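Freshwater cyanophage protein (Microcystis phage Mic1, PDB 6L2W) is of uncertain function, probably a structural protein of the freshwater cyanophage, and adopts a novel fold. Local coordinates at residues V4-H9 with C56-K61. Numbering follows the deposited sequence.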
loop_
_atom_site.group_PDB
_atom_site.type_symbol
_atom_site.label_atom_id
_atom_site.label_comp_id
_atom_site.label_asym_id
_atom_site.label_seq_id
_atom_site.Cartn_x
_atom_site.Cartn_y
_atom_site.Cartn_z
ATOM N N VAL B 4 -11.519 8.542 -0.119
ATOM C CA VAL B 4 -11.011 7.748 0.905
ATOM C C VAL B 4 -11.329 6.294 0.530
ATOM O O VAL B 4 -12.454 5.999 0.056
ATOM C CB VAL B 4 -11.662 8.223 2.215
ATOM C CG1 VAL B 4 -12.410 7.125 2.942
ATOM C CG2 VAL B 4 -10.648 8.933 3.089
ATOM N N ARG B 5 -10.329 5.415 0.673
ATOM C CA ARG B 5 -10.512 3.993 0.416
ATOM C C ARG B 5 -9.777 3.179 1.491
ATOM O O ARG B 5 -8.659 3.490 1.915
ATOM C CB ARG B 5 -9.989 3.639 -0.983
ATOM C CG ARG B 5 -10.223 2.189 -1.371
ATOM C CD ARG B 5 -10.035 1.936 -2.852
ATOM N NE ARG B 5 -8.648 2.033 -3.249
ATOM C CZ ARG B 5 -8.164 1.640 -4.421
ATOM N NH1 ARG B 5 -8.954 1.086 -5.329
ATOM N NH2 ARG B 5 -6.873 1.780 -4.665
ATOM N N LEU B 6 -10.395 2.085 1.858
ATOM C CA LEU B 6 -9.895 1.246 2.881
ATOM C C LEU B 6 -9.511 -0.083 2.242
ATOM O O LEU B 6 -10.370 -0.738 1.688
ATOM C CB LEU B 6 -11.003 1.056 3.918
ATOM C CG LEU B 6 -10.685 0.049 5.016
ATOM C CD1 LEU B 6 -9.422 0.458 5.753
ATOM C CD2 LEU B 6 -11.856 -0.101 5.983
ATOM N N SER B 7 -8.251 -0.482 2.356
ATOM C CA SER B 7 -7.819 -1.730 1.764
ATOM C C SER B 7 -7.437 -2.754 2.841
ATOM O O SER B 7 -7.081 -2.401 3.980
ATOM C CB SER B 7 -6.679 -1.515 0.801
ATOM O OG SER B 7 -6.987 -0.492 -0.131
ATOM N N TYR B 8 -7.482 -4.027 2.435
ATOM C CA TYR B 8 -6.987 -5.087 3.256
ATOM C C TYR B 8 -5.951 -5.884 2.452
ATOM O O TYR B 8 -5.971 -5.907 1.222
ATOM C CB TYR B 8 -8.137 -5.927 3.814
ATOM C CG TYR B 8 -8.811 -6.862 2.840
ATOM C CD1 TYR B 8 -8.409 -8.182 2.714
ATOM C CD2 TYR B 8 -9.891 -6.446 2.081
ATOM C CE1 TYR B 8 -9.050 -9.048 1.849
ATOM C CE2 TYR B 8 -10.550 -7.298 1.213
ATOM C CZ TYR B 8 -10.126 -8.603 1.099
ATOM O OH TYR B 8 -10.753 -9.425 0.223
ATOM N N HIS B 9 -5.027 -6.516 3.168
ATOM C CA HIS B 9 -3.979 -7.292 2.526
ATOM C C HIS B 9 -3.262 -8.123 3.575
ATOM O O HIS B 9 -2.926 -7.639 4.636
ATOM C CB HIS B 9 -2.972 -6.390 1.816
ATOM C CG HIS B 9 -2.801 -5.081 2.506
ATOM N ND1 HIS B 9 -2.442 -4.998 3.832
ATOM C CD2 HIS B 9 -2.954 -3.812 2.069
ATOM C CE1 HIS B 9 -2.418 -3.723 4.199
ATOM N NE2 HIS B 9 -2.710 -2.980 3.134
ATOM N N CYS B 56 -13.168 7.718 10.367
ATOM C CA CYS B 56 -12.023 7.606 11.275
ATOM C C CYS B 56 -12.311 6.626 12.408
ATOM O O CYS B 56 -11.399 5.951 12.900
ATOM C CB CYS B 56 -11.641 8.945 11.878
ATOM S SG CYS B 56 -10.827 10.020 10.675
ATOM N N GLU B 57 -13.564 6.567 12.807
ATOM C CA GLU B 57 -13.983 5.737 13.938
ATOM C C GLU B 57 -13.906 4.259 13.528
ATOM O O GLU B 57 -13.496 3.375 14.312
ATOM C CB GLU B 57 -15.398 6.122 14.380
ATOM C CG GLU B 57 -15.444 7.407 15.199
ATOM C CD GLU B 57 -16.783 7.757 15.845
ATOM O OE1 GLU B 57 -17.743 8.084 15.103
ATOM O OE2 GLU B 57 -16.859 7.720 17.097
ATOM N N TYR B 58 -14.309 3.982 12.300
ATOM C CA TYR B 58 -14.311 2.610 11.875
ATOM C C TYR B 58 -12.855 2.147 11.675
ATOM O O TYR B 58 -12.503 1.034 12.066
ATOM C CB TYR B 58 -15.214 2.443 10.654
ATOM C CG TYR B 58 -15.276 1.019 10.182
ATOM C CD1 TYR B 58 -15.949 0.051 10.905
ATOM C CD2 TYR B 58 -14.591 0.623 9.048
ATOM C CE1 TYR B 58 -15.972 -1.274 10.491
ATOM C CE2 TYR B 58 -14.608 -0.692 8.616
ATOM C CZ TYR B 58 -15.294 -1.647 9.340
ATOM O OH TYR B 58 -15.304 -2.941 8.891
ATOM N N CYS B 59 -12.012 3.016 11.114
ATOM C CA CYS B 59 -10.593 2.688 10.899
ATOM C C CYS B 59 -9.884 2.422 12.236
ATOM O O CYS B 59 -9.070 1.491 12.334
ATOM C CB CYS B 59 -9.883 3.805 10.132
ATOM S SG CYS B 59 -10.369 3.880 8.385
ATOM N N ALA B 60 -10.187 3.221 13.249
ATOM C CA ALA B 60 -9.652 3.003 14.601
ATOM C C ALA B 60 -10.069 1.619 15.108
ATOM O O ALA B 60 -9.240 0.922 15.667
ATOM C CB ALA B 60 -10.100 4.091 15.556
ATOM N N LYS B 61 -11.306 1.199 14.853
ATOM C CA LYS B 61 -11.776 -0.154 15.232
ATOM C C LYS B 61 -10.904 -1.237 14.578
ATOM O O LYS B 61 -10.711 -2.313 15.136
ATOM C CB LYS B 61 -13.231 -0.383 14.803
ATOM C CG LYS B 61 -14.128 -1.053 15.834
ATOM C CD LYS B 61 -15.597 -0.657 15.729
ATOM C CE LYS B 61 -15.864 0.774 16.161
ATOM N NZ LYS B 61 -17.309 1.043 16.364
#
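Near the centre of this novel fold, an antiparallel sheet with helices packed on it, strand 2-12 meets helix 51-61, and the strand makes the junction between V4-H9 and C56-K61 with one side chain, L6. The nearest CA atoms across the junction, L6 CA and C59 CA, are 8.2 Å apart, so side chains have to bridge the interval. L6 starts out toward the helix and splits its two methyls between neighbouring residues there. CD2 goes to Y58, reaching its ring at the edge, close to the ring plane, with CE2 3.9 Å from L6 CD2. The adjacent ring atom CD2 of Y58 lies 4.2 Å from L6 CD2 as well, so one methyl spans the CD2-CE2 edge. With its CG anti to the backbone N (chi1 -179°), Y58 carries its ring over toward L6, and the two side chains cross at about a right angle. The other methyl, L6 CD1, is 4.4 Å from C59 SG, a looser touch, since the C59 side chain sets off across the line to the strand rather than straight at it.

Around this small patch the apolar lining continues: I23 and L62 also pack on L6, and L85 of strand 83-89 touches both V4 and C59. Beyond the helix, C56, E57 and A60 rest against L109 of helix 96-115, placing helix 51-61 between that long helix and the sheet. Y58 also has a cation-pi partner in K28.

No hydrogen bond passes between the two segments, and just 101 Å² is buried, summed over both. Between them the contact is purely apolar, relying on shape and exclusion of water rather than directional bonds, and its small area implies that the surrounding residues share in fixing the helix on the sheet.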